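PDB 3GFV: petrobactin-binding protein YclQ from Bacillus subtilis subsp. subtilis str. 168, which binds iron-free and ferric petrobactin and its precursor 3,4-dihydroxybenzoic acid, serving as the solute-binding component of an ABC transporter for ferric-petrobactin uptake. Local coordinates for residues V176-D181 against I234-A239; G182-F187 against Q216-E221; Y222-N227 against N252-N257; Y230-D235 against I267-A272; T238-T243 against T273-G278. All coordinates share one frame; numbering follows the deposited sequence.

Interaction 1: residues V176-D181 against I234-A239; sequences VIMAND and IDRGTA
Ile177 and Ala179 meet Ile234 and Arg236 through three backbone hydrogen bonds that make the two segments parallel neighbours in a sheet. Ile234 N donates to Ile177 O at 3.0 Å, and Ala179 N answers to Ile234 O at 2.8 Å. Arg236 N then reaches Ala179 O, so the pairing runs on into the first residue of helix 236-240. Met178, present as selenomethionine, shares a face with Ile234, and its CG lies 4.2 Å from Ile234 CG2. Its chain stays extended until chi3 (76°), where it turns and carries SE past Arg236 CB at 3.9 Å.

Farther along, Asn180 and Arg236 run side by side in the same direction. Arg236 NH1 donates to Asn180 OD1 at 3.1 Å, a straight bond lying in the guanidinium plane, although the amide plane stands almost perpendicular to it (84°). Arginine suits the place because its NE is also hydrogen-bonded to Tyr275 OH, and two partners on different nitrogens fix the group's rotation. At the strand-to-helix turn, Asp235 is the N-cap of helix 236-240: its OD1 accepts from Thr238 N at 3.0 Å. A water bonded to that same oxygen links it to Asp181 N. OD2 is held by Ser245 N and Thr246 OG1, so this buried carboxylate is well supplied with donors.

In this alpha/beta lobe of the periplasmic binding protein fold, strand 173-180 runs between strand 230-235 and the antiparallel strand 183-187, while Tyr275 and Trp274 of helix 271-276 cover Met178 and Ile234 respectively.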
# COMPACT_ATOMS: atom_id res chain seq x y z
N VAL A 176 3.75 -1.68 15.18
CA VAL A 176 3.23 -0.77 14.15
C VAL A 176 1.94 -0.13 14.62
O VAL A 176 0.98 -0.83 14.98
CB VAL A 176 2.95 -1.54 12.84
CG1 VAL A 176 2.49 -0.57 11.73
CG2 VAL A 176 4.20 -2.31 12.39
N ILE A 177 1.89 1.20 14.61
CA ILE A 177 0.67 1.92 15.04
C ILE A 177 0.27 2.95 14.01
O ILE A 177 1.10 3.48 13.29
CB ILE A 177 0.80 2.63 16.39
CG1 ILE A 177 1.96 3.65 16.39
CG2 ILE A 177 0.92 1.60 17.54
CD1 ILE A 177 2.03 4.53 17.60
N MSE A 178 -1.03 3.25 13.99
CA MSE A 178 -1.52 4.36 13.19
C MSE A 178 -2.21 5.35 14.12
O MSE A 178 -2.99 4.95 15.01
CB MSE A 178 -2.45 3.88 12.07
CG MSE A 178 -3.01 5.02 11.24
SE MSE A 178 -4.03 4.28 9.73
CE MSE A 178 -5.57 3.79 10.74
N ALA A 179 -1.87 6.62 13.97
CA ALA A 179 -2.49 7.70 14.73
C ALA A 179 -3.57 8.36 13.89
O ALA A 179 -3.38 8.60 12.71
CB ALA A 179 -1.45 8.72 15.13
N ASN A 180 -4.69 8.69 14.52
CA ASN A 180 -5.79 9.28 13.79
C ASN A 180 -6.53 10.20 14.72
O ASN A 180 -7.32 9.75 15.57
CB ASN A 180 -6.71 8.19 13.24
CG ASN A 180 -7.84 8.76 12.41
OD1 ASN A 180 -7.63 9.59 11.52
ND2 ASN A 180 -9.06 8.31 12.70
N ASP A 181 -6.21 11.49 14.61
CA ASP A 181 -6.82 12.49 15.46
C ASP A 181 -6.63 12.09 16.92
O ASP A 181 -7.56 12.16 17.73
CB ASP A 181 -8.30 12.60 15.13
CG ASP A 181 -8.93 13.86 15.70
OD1 ASP A 181 -8.18 14.75 16.17
OD2 ASP A 181 -10.18 13.96 15.68
N ILE A 234 2.28 5.44 11.42
CA ILE A 234 1.58 5.98 10.24
C ILE A 234 0.56 6.95 10.77
O ILE A 234 -0.11 6.66 11.76
CB ILE A 234 0.89 4.86 9.46
CG1 ILE A 234 1.96 3.95 8.84
CG2 ILE A 234 -0.00 5.40 8.34
CD1 ILE A 234 1.45 2.57 8.57
N ASP A 235 0.44 8.11 10.14
CA ASP A 235 -0.53 9.10 10.60
C ASP A 235 -1.66 9.23 9.57
O ASP A 235 -1.47 9.80 8.49
CB ASP A 235 0.13 10.44 10.81
CG ASP A 235 -0.74 11.38 11.63
OD1 ASP A 235 -1.91 11.56 11.25
OD2 ASP A 235 -0.28 11.87 12.66
N ARG A 236 -2.84 8.71 9.92
CA ARG A 236 -3.96 8.73 8.97
C ARG A 236 -4.37 10.16 8.65
O ARG A 236 -4.73 10.48 7.51
CB ARG A 236 -5.15 7.96 9.53
CG ARG A 236 -6.36 7.93 8.58
CD ARG A 236 -7.54 7.18 9.18
NE ARG A 236 -8.70 7.22 8.28
CZ ARG A 236 -9.63 8.18 8.30
NH1 ARG A 236 -9.55 9.18 9.17
NH2 ARG A 236 -10.64 8.13 7.44
N GLY A 237 -4.33 11.02 9.66
CA GLY A 237 -4.68 12.42 9.46
C GLY A 237 -3.76 13.04 8.42
O GLY A 237 -4.22 13.66 7.46
N THR A 238 -2.46 12.84 8.59
CA THR A 238 -1.50 13.40 7.64
C THR A 238 -1.77 12.87 6.24
O THR A 238 -1.71 13.62 5.25
CB THR A 238 -0.06 13.09 8.05
OG1 THR A 238 0.16 13.59 9.37
CG2 THR A 238 0.93 13.73 7.09
N ALA A 239 -2.10 11.59 6.16
CA ALA A 239 -2.32 10.93 4.87
C ALA A 239 -3.44 11.57 4.07
O ALA A 239 -3.38 11.66 2.83
CB ALA A 239 -2.62 9.46 5.09
O HOH W 1 -3.86 12.32 13.01

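Interaction 2: residues G182-F187 against Q216-E221; sequences GKISAF and QSVSYE
Ile184 divides its branches between Val218 and Tyr220 and crosses each at about a right angle. CG2, placed anti to the backbone N by a chi1 of -52°, touches Val218 CG2 at 3.8 Å. The longer branch brings CD1 to 3.4 Å from Tyr220 CE2, approaching the ring obliquely. A branched isoleucine fits here because one side chain must meet both a strand residue and the first turn of helix 220-226. The other methyl of Val218, CG1, lies against the small methyl Ala186 CB at 4.1 Å.

The backbones form an antiparallel pair that is regular at one end and opens at the other. Ala186 and Gln216 exchange two hydrogen bonds, and Gln216 N points almost straight at Ala186 O (2.9 Å, 174°). Val218 N still bonds to Ile184 O, yet the return link is replaced by a water that accepts from Ile184 N and donates to Val218 O, 2.8 Å from the latter. A second water joins Ile184 O to Ser217 OG. Ser185, on the face shared with Ser217, bonds through OG to His214 O. Beyond the strand, Ser219 is the N-cap of helix 220-226, its OG bonded to Tyr222 N.

The chemistry therefore splits: aliphatic and aromatic groups meet on the side facing helix 220-226, while two waters and the Ser219 cap serve backbone groups where the strand pairing ends.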
# COMPACT_ATOMS: atom_id res chain seq x y z
N GLY A 182 -5.42 11.65 17.23
CA GLY A 182 -5.07 11.34 18.61
C GLY A 182 -5.36 9.92 19.05
O GLY A 182 -4.81 9.47 20.06
N LYS A 183 -6.25 9.22 18.34
CA LYS A 183 -6.53 7.82 18.66
C LYS A 183 -5.47 6.93 18.00
O LYS A 183 -5.03 7.18 16.88
CB LYS A 183 -7.92 7.40 18.18
CG LYS A 183 -9.10 7.83 19.08
CD LYS A 183 -8.74 9.02 19.95
CE LYS A 183 -9.98 9.62 20.61
NZ LYS A 183 -9.74 11.03 21.04
N ILE A 184 -5.08 5.88 18.71
CA ILE A 184 -4.03 4.98 18.19
C ILE A 184 -4.62 3.62 17.89
O ILE A 184 -5.46 3.13 18.64
CB ILE A 184 -2.97 4.77 19.28
CG1 ILE A 184 -2.47 6.10 19.82
CG2 ILE A 184 -1.81 3.93 18.74
CD1 ILE A 184 -1.80 5.98 21.19
N SER A 185 -4.20 2.99 16.80
CA SER A 185 -4.56 1.60 16.58
C SER A 185 -3.32 0.80 16.21
O SER A 185 -2.39 1.35 15.63
CB SER A 185 -5.64 1.48 15.51
OG SER A 185 -5.23 2.15 14.34
N ALA A 186 -3.32 -0.47 16.57
CA ALA A 186 -2.15 -1.34 16.40
C ALA A 186 -2.37 -2.34 15.29
O ALA A 186 -3.50 -2.80 15.09
CB ALA A 186 -1.84 -2.08 17.73
N PHE A 187 -1.28 -2.71 14.63
CA PHE A 187 -1.29 -3.60 13.49
C PHE A 187 -0.21 -4.65 13.67
O PHE A 187 0.97 -4.31 13.89
CB PHE A 187 -1.01 -2.78 12.23
CG PHE A 187 -2.12 -1.86 11.86
CD1 PHE A 187 -3.12 -2.28 10.98
CD2 PHE A 187 -2.19 -0.56 12.38
CE1 PHE A 187 -4.16 -1.43 10.62
CE2 PHE A 187 -3.23 0.29 12.04
CZ PHE A 187 -4.21 -0.14 11.15
N GLN A 216 -6.29 -2.50 15.65
CA GLN A 216 -6.85 -2.75 16.97
C GLN A 216 -6.72 -1.50 17.83
O GLN A 216 -5.62 -1.01 18.06
CB GLN A 216 -6.13 -3.93 17.62
CG GLN A 216 -6.60 -4.29 19.01
CD GLN A 216 -5.76 -5.42 19.59
OE1 GLN A 216 -5.67 -6.50 19.00
NE2 GLN A 216 -5.14 -5.18 20.75
N SER A 217 -7.84 -0.98 18.29
CA SER A 217 -7.81 0.22 19.09
C SER A 217 -7.02 -0.04 20.38
O SER A 217 -7.26 -1.04 21.06
CB SER A 217 -9.26 0.66 19.38
OG SER A 217 -9.28 1.73 20.30
N VAL A 218 -6.04 0.82 20.68
CA VAL A 218 -5.22 0.67 21.87
C VAL A 218 -4.94 2.02 22.54
O VAL A 218 -5.07 3.06 21.92
CB VAL A 218 -3.86 -0.01 21.58
CG1 VAL A 218 -4.04 -1.46 21.11
CG2 VAL A 218 -3.04 0.79 20.57
N SER A 219 -4.53 1.98 23.81
CA SER A 219 -4.20 3.18 24.58
C SER A 219 -2.69 3.43 24.62
O SER A 219 -1.89 2.61 24.16
CB SER A 219 -4.67 3.00 26.03
OG SER A 219 -3.96 1.91 26.61
N TYR A 220 -2.30 4.56 25.20
CA TYR A 220 -0.88 4.84 25.42
C TYR A 220 -0.28 3.79 26.35
O TYR A 220 0.86 3.36 26.17
CB TYR A 220 -0.67 6.24 26.00
CG TYR A 220 -0.99 7.37 25.03
CD1 TYR A 220 -0.10 8.41 24.82
CD2 TYR A 220 -2.19 7.38 24.33
CE1 TYR A 220 -0.40 9.44 23.94
CE2 TYR A 220 -2.50 8.40 23.45
CZ TYR A 220 -1.60 9.43 23.25
OH TYR A 220 -1.92 10.44 22.37
N GLU A 221 -1.07 3.39 27.35
CA GLU A 221 -0.62 2.38 28.30
C GLU A 221 -0.27 1.08 27.59
O GLU A 221 0.56 0.32 28.07
CB GLU A 221 -1.69 2.09 29.35
CG GLU A 221 -1.87 3.19 30.39
CD GLU A 221 -2.91 4.23 29.98
OE1 GLU A 221 -3.19 4.35 28.76
OE2 GLU A 221 -3.44 4.93 30.88
O HOH W 2 -6.15 5.51 21.28
O HOH W 3 -8.21 3.87 19.12

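Interaction 3: residues Y222-N227 against N252-N257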
# COMPACT_ATOMS: atom_id res chain seq x y z
N TYR A 222 -0.94 0.82 26.47
CA TYR A 222 -0.62 -0.36 25.67
C TYR A 222 0.79 -0.27 25.07
O TYR A 222 1.52 -1.25 25.05
CB TYR A 222 -1.63 -0.52 24.52
CG TYR A 222 -1.23 -1.60 23.56
CD1 TYR A 222 -1.49 -2.94 23.86
CD2 TYR A 222 -0.57 -1.31 22.36
CE1 TYR A 222 -1.10 -3.95 22.99
CE2 TYR A 222 -0.19 -2.32 21.50
CZ TYR A 222 -0.46 -3.63 21.80
OH TYR A 222 -0.06 -4.62 20.92
N ILE A 223 1.18 0.91 24.61
CA ILE A 223 2.53 1.08 24.06
C ILE A 223 3.58 0.83 25.16
O ILE A 223 4.57 0.14 24.95
CB ILE A 223 2.69 2.47 23.44
CG1 ILE A 223 1.77 2.60 22.22
CG2 ILE A 223 4.13 2.71 23.00
CD1 ILE A 223 1.71 4.00 21.67
N SER A 224 3.31 1.38 26.33
CA SER A 224 4.19 1.23 27.49
C SER A 224 4.28 -0.24 27.90
O SER A 224 5.37 -0.79 28.14
CB SER A 224 3.64 2.08 28.64
OG SER A 224 4.37 1.83 29.84
N LYS A 225 3.14 -0.91 27.99
CA LYS A 225 3.23 -2.30 28.43
C LYS A 225 3.88 -3.21 27.39
O LYS A 225 4.49 -4.21 27.73
CB LYS A 225 1.90 -2.84 28.92
CG LYS A 225 1.03 -3.46 27.90
CD LYS A 225 0.07 -4.43 28.57
CE LYS A 225 -0.98 -4.91 27.60
NZ LYS A 225 -1.94 -5.87 28.24
N THR A 226 3.74 -2.85 26.12
CA THR A 226 4.36 -3.62 25.05
C THR A 226 5.86 -3.36 24.95
O THR A 226 6.61 -4.28 24.63
CB THR A 226 3.68 -3.27 23.72
OG1 THR A 226 2.29 -3.61 23.83
CG2 THR A 226 4.33 -4.03 22.55
N ASN A 227 6.28 -2.14 25.29
CA ASN A 227 7.70 -1.76 25.24
C ASN A 227 8.46 -2.19 23.97
O ASN A 227 9.49 -2.87 24.01
CB ASN A 227 8.44 -2.26 26.50
CG ASN A 227 9.84 -1.67 26.62
OD1 ASN A 227 10.08 -0.56 26.16
ND2 ASN A 227 10.78 -2.42 27.26
N ASN A 252 4.68 12.01 24.06
CA ASN A 252 3.97 12.05 25.34
C ASN A 252 4.84 11.57 26.50
O ASN A 252 5.53 10.55 26.39
CB ASN A 252 2.73 11.17 25.29
CG ASN A 252 1.79 11.47 26.41
OD1 ASN A 252 2.03 11.09 27.57
ND2 ASN A 252 0.73 12.19 26.10
N ASP A 253 4.81 12.29 27.62
CA ASP A 253 5.59 11.92 28.79
C ASP A 253 5.40 10.46 29.20
O ASP A 253 6.33 9.81 29.69
CB ASP A 253 5.23 12.84 29.97
CG ASP A 253 5.94 12.46 31.26
OD1 ASP A 253 7.05 12.98 31.49
OD2 ASP A 253 5.40 11.63 32.03
N TYR A 254 4.18 9.94 29.03
CA TYR A 254 3.88 8.60 29.49
C TYR A 254 4.77 7.52 28.87
O TYR A 254 5.10 6.54 29.53
CB TYR A 254 2.43 8.22 29.21
CG TYR A 254 2.03 7.05 30.07
CD1 TYR A 254 1.64 7.24 31.39
CD2 TYR A 254 2.10 5.75 29.59
CE1 TYR A 254 1.31 6.17 32.20
CE2 TYR A 254 1.78 4.67 30.40
CZ TYR A 254 1.37 4.89 31.69
OH TYR A 254 1.04 3.82 32.49
N VAL A 255 5.11 7.68 27.60
CA VAL A 255 5.89 6.67 26.89
C VAL A 255 7.35 7.05 26.73
O VAL A 255 8.05 6.46 25.91
CB VAL A 255 5.30 6.35 25.51
CG1 VAL A 255 3.93 5.70 25.67
CG2 VAL A 255 5.21 7.61 24.61
N LYS A 256 7.81 8.02 27.53
CA LYS A 256 9.17 8.52 27.36
C LYS A 256 10.20 7.43 27.61
O LYS A 256 11.28 7.44 27.01
CB LYS A 256 9.44 9.70 28.30
CG LYS A 256 9.52 9.32 29.76
CD LYS A 256 9.67 10.58 30.62
CE LYS A 256 9.52 10.25 32.10
NZ LYS A 256 9.41 11.48 32.93
N ASN A 257 9.87 6.47 28.47
CA ASN A 257 10.80 5.38 28.74
C ASN A 257 10.67 4.13 27.88
O ASN A 257 11.42 3.17 28.08
CB ASN A 257 10.74 4.98 30.22
CG ASN A 257 11.15 6.09 31.13
OD1 ASN A 257 12.06 6.85 30.79
ND2 ASN A 257 10.47 6.23 32.27
O HOH W 4 2.50 1.69 32.06
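Ile223 meets Val255 where helix 220-226, which lies against the sheet of this lobe of the periplasmic binding protein fold, is joined by the loop ahead of helix 259-262. That loop begins with an Asx turn: Asn252 OD1 accepts from Tyr254 N at 2.8 Å, with the donor on a lone pair in the carbonyl plane. Asparagine suits the place, since its short amide can reach forward to the backbone N two residues on and start the 3-10 turn at 253-254.

The side chain of Ile223 can be followed outward. CB lies 4.1 Å from Val255 CG1. CG2, directed anti to the backbone N by a chi1 of -65°, meets the same methyl at 4.0 Å, the two side chains meeting at a slant. CG1 leads the other way, and CD1 at its end packs on the CD1 atoms of Ile177 and Ile184, so that one branched residue connects the loop with two strands. Val255, buried and compact, suits the facing position.

No direct hydrogen bond spans the two segments; the polar groups are tied within the loop, to Asn259 or through water. At the end of the helix Asn227 takes positive phi (45°), a conformation that asparagine adopts comparatively easily, and its OD1 is bonded to Asn259 N. On the solvent side Lys256 NZ forms a salt bridge with Asp253 OD1 inside the loop. Ser224 CB touches the Tyr254 ring obliquely at CE2 (3.6 Å). A water then bridges their hydroxyls, 2.9 Å from Ser224 OG and 2.6 Å from Tyr254 OH.

Interaction 4: residues Y230-D235 against I267-A272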
# COMPACT_ATOMS: atom_id res chain seq x y z
N TYR A 230 11.41 -0.98 18.41
CA TYR A 230 11.17 -0.11 17.25
C TYR A 230 9.69 0.21 17.14
O TYR A 230 8.85 -0.67 17.32
CB TYR A 230 11.66 -0.76 15.94
CG TYR A 230 13.15 -0.83 15.90
CD1 TYR A 230 13.90 0.12 15.20
CD2 TYR A 230 13.83 -1.81 16.63
CE1 TYR A 230 15.29 0.07 15.20
CE2 TYR A 230 15.21 -1.85 16.65
CZ TYR A 230 15.94 -0.92 15.92
OH TYR A 230 17.32 -0.97 15.95
N LEU A 231 9.38 1.47 16.86
CA LEU A 231 7.98 1.89 16.76
C LEU A 231 7.74 2.50 15.38
O LEU A 231 8.31 3.54 15.04
CB LEU A 231 7.64 2.88 17.87
CG LEU A 231 6.19 3.39 17.89
CD1 LEU A 231 5.20 2.28 18.16
CD2 LEU A 231 6.04 4.50 18.96
N PHE A 232 6.92 1.83 14.58
CA PHE A 232 6.60 2.28 13.23
C PHE A 232 5.29 3.04 13.28
O PHE A 232 4.28 2.49 13.72
CB PHE A 232 6.47 1.07 12.31
CG PHE A 232 7.75 0.30 12.14
CD1 PHE A 232 8.63 0.63 11.12
CD2 PHE A 232 8.08 -0.73 13.01
CE1 PHE A 232 9.83 -0.08 10.94
CE2 PHE A 232 9.28 -1.45 12.84
CZ PHE A 232 10.15 -1.11 11.82
N VAL A 233 5.31 4.29 12.85
CA VAL A 233 4.11 5.13 12.96
C VAL A 233 3.59 5.60 11.61
O VAL A 233 4.36 6.12 10.79
CB VAL A 233 4.41 6.37 13.80
CG1 VAL A 233 3.15 7.20 13.97
CG2 VAL A 233 4.94 5.95 15.17
N ILE A 234 2.28 5.44 11.42
CA ILE A 234 1.58 5.98 10.24
C ILE A 234 0.56 6.95 10.77
O ILE A 234 -0.11 6.66 11.76
CB ILE A 234 0.89 4.86 9.46
CG1 ILE A 234 1.96 3.95 8.84
CG2 ILE A 234 -0.00 5.40 8.34
CD1 ILE A 234 1.45 2.57 8.57
N ASP A 235 0.44 8.11 10.14
CA ASP A 235 -0.53 9.10 10.60
C ASP A 235 -1.66 9.23 9.57
O ASP A 235 -1.47 9.80 8.49
CB ASP A 235 0.13 10.44 10.81
CG ASP A 235 -0.74 11.38 11.63
OD1 ASP A 235 -1.91 11.56 11.25
OD2 ASP A 235 -0.28 11.87 12.66
N ILE A 267 10.07 5.26 13.88
CA ILE A 267 10.20 5.36 12.43
C ILE A 267 8.92 5.95 11.87
O ILE A 267 7.85 5.33 11.96
CB ILE A 267 10.51 3.97 11.86
CG1 ILE A 267 11.84 3.49 12.47
CG2 ILE A 267 10.50 3.97 10.31
CD1 ILE A 267 12.10 2.00 12.29
N TYR A 268 9.03 7.17 11.35
CA TYR A 268 7.87 7.87 10.82
C TYR A 268 7.73 7.52 9.34
O TYR A 268 8.47 8.02 8.50
CB TYR A 268 8.01 9.38 11.00
CG TYR A 268 8.15 9.76 12.45
CD1 TYR A 268 7.03 9.98 13.23
CD2 TYR A 268 9.40 9.85 13.05
CE1 TYR A 268 7.16 10.32 14.58
CE2 TYR A 268 9.53 10.18 14.39
CZ TYR A 268 8.40 10.42 15.14
OH TYR A 268 8.52 10.75 16.47
N LEU A 269 6.80 6.63 9.05
CA LEU A 269 6.60 6.15 7.69
C LEU A 269 5.91 7.24 6.87
O LEU A 269 5.30 8.15 7.43
CB LEU A 269 5.79 4.85 7.70
CG LEU A 269 6.51 3.66 8.36
CD1 LEU A 269 5.61 2.43 8.52
CD2 LEU A 269 7.85 3.30 7.65
N ASP A 270 6.06 7.17 5.55
CA ASP A 270 5.40 8.12 4.65
C ASP A 270 3.91 7.82 4.64
O ASP A 270 3.45 6.97 3.88
CB ASP A 270 6.03 7.96 3.26
CG ASP A 270 5.30 8.72 2.16
OD1 ASP A 270 4.34 9.47 2.42
OD2 ASP A 270 5.71 8.55 1.00
N SER A 271 3.14 8.52 5.49
CA SER A 271 1.77 8.11 5.77
C SER A 271 0.90 8.06 4.53
O SER A 271 0.11 7.13 4.35
CB SER A 271 1.15 9.03 6.83
OG SER A 271 1.93 9.02 8.03
N ALA A 272 1.02 9.07 3.67
CA ALA A 272 0.22 9.09 2.44
C ALA A 272 0.45 7.83 1.58
O ALA A 272 -0.51 7.21 1.12
CB ALA A 272 0.51 10.37 1.62
O HOH W 5 4.47 8.81 10.09
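Phe232 and Ile267 form the tight side of this contact, lying side by side and pointing the same way from the parallel strands of a beta-alpha-beta crossover in the periplasmic binding protein fold. Ile267 CD1 comes within 3.4 Å of Phe232 CE1 at an oblique angle to the ring, and the same methyl lies at the edge of the Tyr230 ring, 3.9 Å from Tyr230 CD1. Leu269 extends the apolar layer: its CD1 lies 4.1 Å from Phe232 CB and 4.0 Å from Ile234 CG1. Ile267, Ile234 and the two aromatic residues suit this buried face, being bulky near the backbone and well fitted to strands.

On the other face the side-chain contact is thinner. Val233 is buried, but its partner Tyr268 is exposed and its side chain stays 4.5 Å or more from segment 230-235; the ring instead touches Thr246 and Val250 of helix 246-250.

The backbones hold both faces in register. Ile267 N donates to Leu231 O at 2.7 Å, and bonds from Val233 N to Ile267 O and from Leu269 N to Val233 O follow. Where segment 267-272 leaves strand geometry, a hydroxyl takes over from a carbonyl: Ser271 OG, set beside its own backbone N by a chi1 of -58°, accepts from Asp235 N at 2.7 Å. Serine is small enough to enter the bend, and a water there donates to Val233 O and Leu269 O.

Strand 173-180 flanks strand 230-235 on the edge away from 266-268, while helix 281-296 lies over the apolar face, Val291 against Phe232 and Glu290 against Leu269.

Interaction 5: residues T238-T243 against T273-G278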
# COMPACT_ATOMS: atom_id res chain seq x y z
N THR A 238 -2.46 12.84 8.59
CA THR A 238 -1.50 13.40 7.64
C THR A 238 -1.77 12.87 6.24
O THR A 238 -1.71 13.62 5.25
CB THR A 238 -0.06 13.09 8.05
OG1 THR A 238 0.16 13.59 9.37
CG2 THR A 238 0.93 13.73 7.09
N ALA A 239 -2.10 11.59 6.16
CA ALA A 239 -2.32 10.93 4.87
C ALA A 239 -3.44 11.57 4.07
O ALA A 239 -3.38 11.66 2.83
CB ALA A 239 -2.62 9.46 5.09
N ILE A 240 -4.49 11.98 4.76
CA ILE A 240 -5.69 12.47 4.09
C ILE A 240 -5.88 13.98 4.17
O ILE A 240 -6.90 14.49 3.70
CB ILE A 240 -6.96 11.79 4.64
CG1 ILE A 240 -7.19 12.17 6.10
CG2 ILE A 240 -6.84 10.27 4.48
CD1 ILE A 240 -8.47 11.59 6.66
N GLY A 241 -4.93 14.70 4.75
CA GLY A 241 -5.04 16.15 4.81
C GLY A 241 -5.71 16.71 6.06
O GLY A 241 -6.11 17.88 6.10
N GLU A 242 -5.83 15.89 7.09
CA GLU A 242 -6.41 16.38 8.33
C GLU A 242 -5.26 16.61 9.29
O GLU A 242 -4.10 16.40 8.92
CB GLU A 242 -7.42 15.37 8.88
CG GLU A 242 -8.67 15.26 8.01
CD GLU A 242 -9.40 16.60 7.89
OE1 GLU A 242 -9.67 17.23 8.94
OE2 GLU A 242 -9.71 17.02 6.75
N THR A 243 -5.54 17.02 10.51
CA THR A 243 -4.44 17.30 11.42
C THR A 243 -3.65 16.03 11.76
O THR A 243 -4.21 14.94 11.86
CB THR A 243 -4.90 18.03 12.69
OG1 THR A 243 -5.90 17.24 13.35
CG2 THR A 243 -5.50 19.37 12.31
N THR A 273 1.70 7.44 1.39
CA THR A 273 1.99 6.24 0.62
C THR A 273 1.47 4.98 1.33
O THR A 273 0.83 4.13 0.71
CB THR A 273 3.49 6.13 0.34
OG1 THR A 273 3.87 7.22 -0.50
CG2 THR A 273 3.83 4.81 -0.36
N TRP A 274 1.72 4.88 2.64
CA TRP A 274 1.33 3.68 3.37
C TRP A 274 -0.18 3.51 3.51
O TRP A 274 -0.69 2.38 3.45
CB TRP A 274 2.02 3.63 4.74
CG TRP A 274 3.45 3.25 4.66
CD1 TRP A 274 4.48 4.01 4.17
CD2 TRP A 274 4.03 2.01 5.08
NE1 TRP A 274 5.66 3.31 4.26
CE2 TRP A 274 5.41 2.07 4.78
CE3 TRP A 274 3.51 0.84 5.65
CZ2 TRP A 274 6.29 1.02 5.07
CZ3 TRP A 274 4.39 -0.21 5.93
CH2 TRP A 274 5.76 -0.11 5.64
N TYR A 275 -0.89 4.62 3.65
CA TYR A 275 -2.34 4.59 3.85
C TYR A 275 -3.13 4.59 2.54
O TYR A 275 -4.11 3.85 2.40
CB TYR A 275 -2.76 5.75 4.74
CG TYR A 275 -4.23 5.72 5.08
CD1 TYR A 275 -4.74 4.77 5.95
CD2 TYR A 275 -5.11 6.64 4.52
CE1 TYR A 275 -6.09 4.73 6.27
CE2 TYR A 275 -6.46 6.61 4.83
CZ TYR A 275 -6.94 5.65 5.71
OH TYR A 275 -8.29 5.62 6.02
N LEU A 276 -2.70 5.37 1.56
CA LEU A 276 -3.47 5.52 0.32
C LEU A 276 -2.99 4.58 -0.76
O LEU A 276 -3.69 4.33 -1.74
CB LEU A 276 -3.34 6.93 -0.23
CG LEU A 276 -3.80 8.02 0.74
CD1 LEU A 276 -3.46 9.40 0.18
CD2 LEU A 276 -5.28 7.88 1.08
N SER A 277 -1.77 4.08 -0.61
CA SER A 277 -1.18 3.30 -1.70
C SER A 277 -0.61 1.98 -1.19
O SER A 277 -1.17 1.36 -0.29
CB SER A 277 -0.12 4.12 -2.44
OG SER A 277 0.30 3.44 -3.64
N GLY A 278 0.51 1.56 -1.77
CA GLY A 278 1.07 0.26 -1.43
C GLY A 278 0.68 -0.82 -2.43
O GLY A 278 -0.36 -0.71 -3.09
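Tyr275 has CG anti to its backbone N (chi1 -176°), and Ile240 has CG2 beside its own N, its CG1 taking the place between N and the carbonyl carbon (chi1 66°); together these torsions bring a methyl against a ring. Ile240 CG2 lies 3.7 Å from Tyr275 CE2 and approaches the ring obliquely. Ala239 fills the space nearer the backbone: its CB is 3.7 Å from Tyr275 CB. Alanine suits this place, where the two helices come close, with CA atoms of Ala239 and Tyr275 6.4 Å apart.

Leu276 adds a second methyl contact, its CD1 lying 3.5 Å from Ala239 O, and a looser one in which Leu276 CD2 is 4.4 Å from Ile240 CG2. No hydrogen bond crosses between the segments. Helix 236-240 ends in a Schellman motif at Gly241, whose positive phi of 92° is readily accepted by glycine, and helix 271-276 gives way at Ser277, the first residue to leave helical geometry.

Beyond its bond to Arg236, Tyr275 forms a cation-pi contact through its ring with Arg104, whose NH2 also bonds to Tyr275 O. A phosphate ion, probably from the crystallisation liquor, lies about 3 Å from the Tyr275 side chain at the nearest atoms. Leu276 also packs on Phe42 of helix 42-50, and Ser277 OG is hydrogen-bonded to Tyr68 OH.

Along the chain, residues 176-181 open interaction 1 and 182-187 open interaction 2, which closes at 216-221 and is nested within interaction 1. Interaction 3 opens at 222-227, before interaction 1 closes at 234-239, so those two cross. Interaction 4 starts at 230-235 and shares Ile234 and Asp235 with interaction 1; interaction 5 starts at 238-243 and shares Thr238 and Ala239 with it. Interaction 3 closes at 252-257, crossing both 4 and 5, which then close at 267-272 and 273-278 and cross each other. Interactions 1, 2 and 4 join strands of one sheet, interaction 3 fastens a helix to a loop, and interaction 5 pairs helices 236-240 and 271-276.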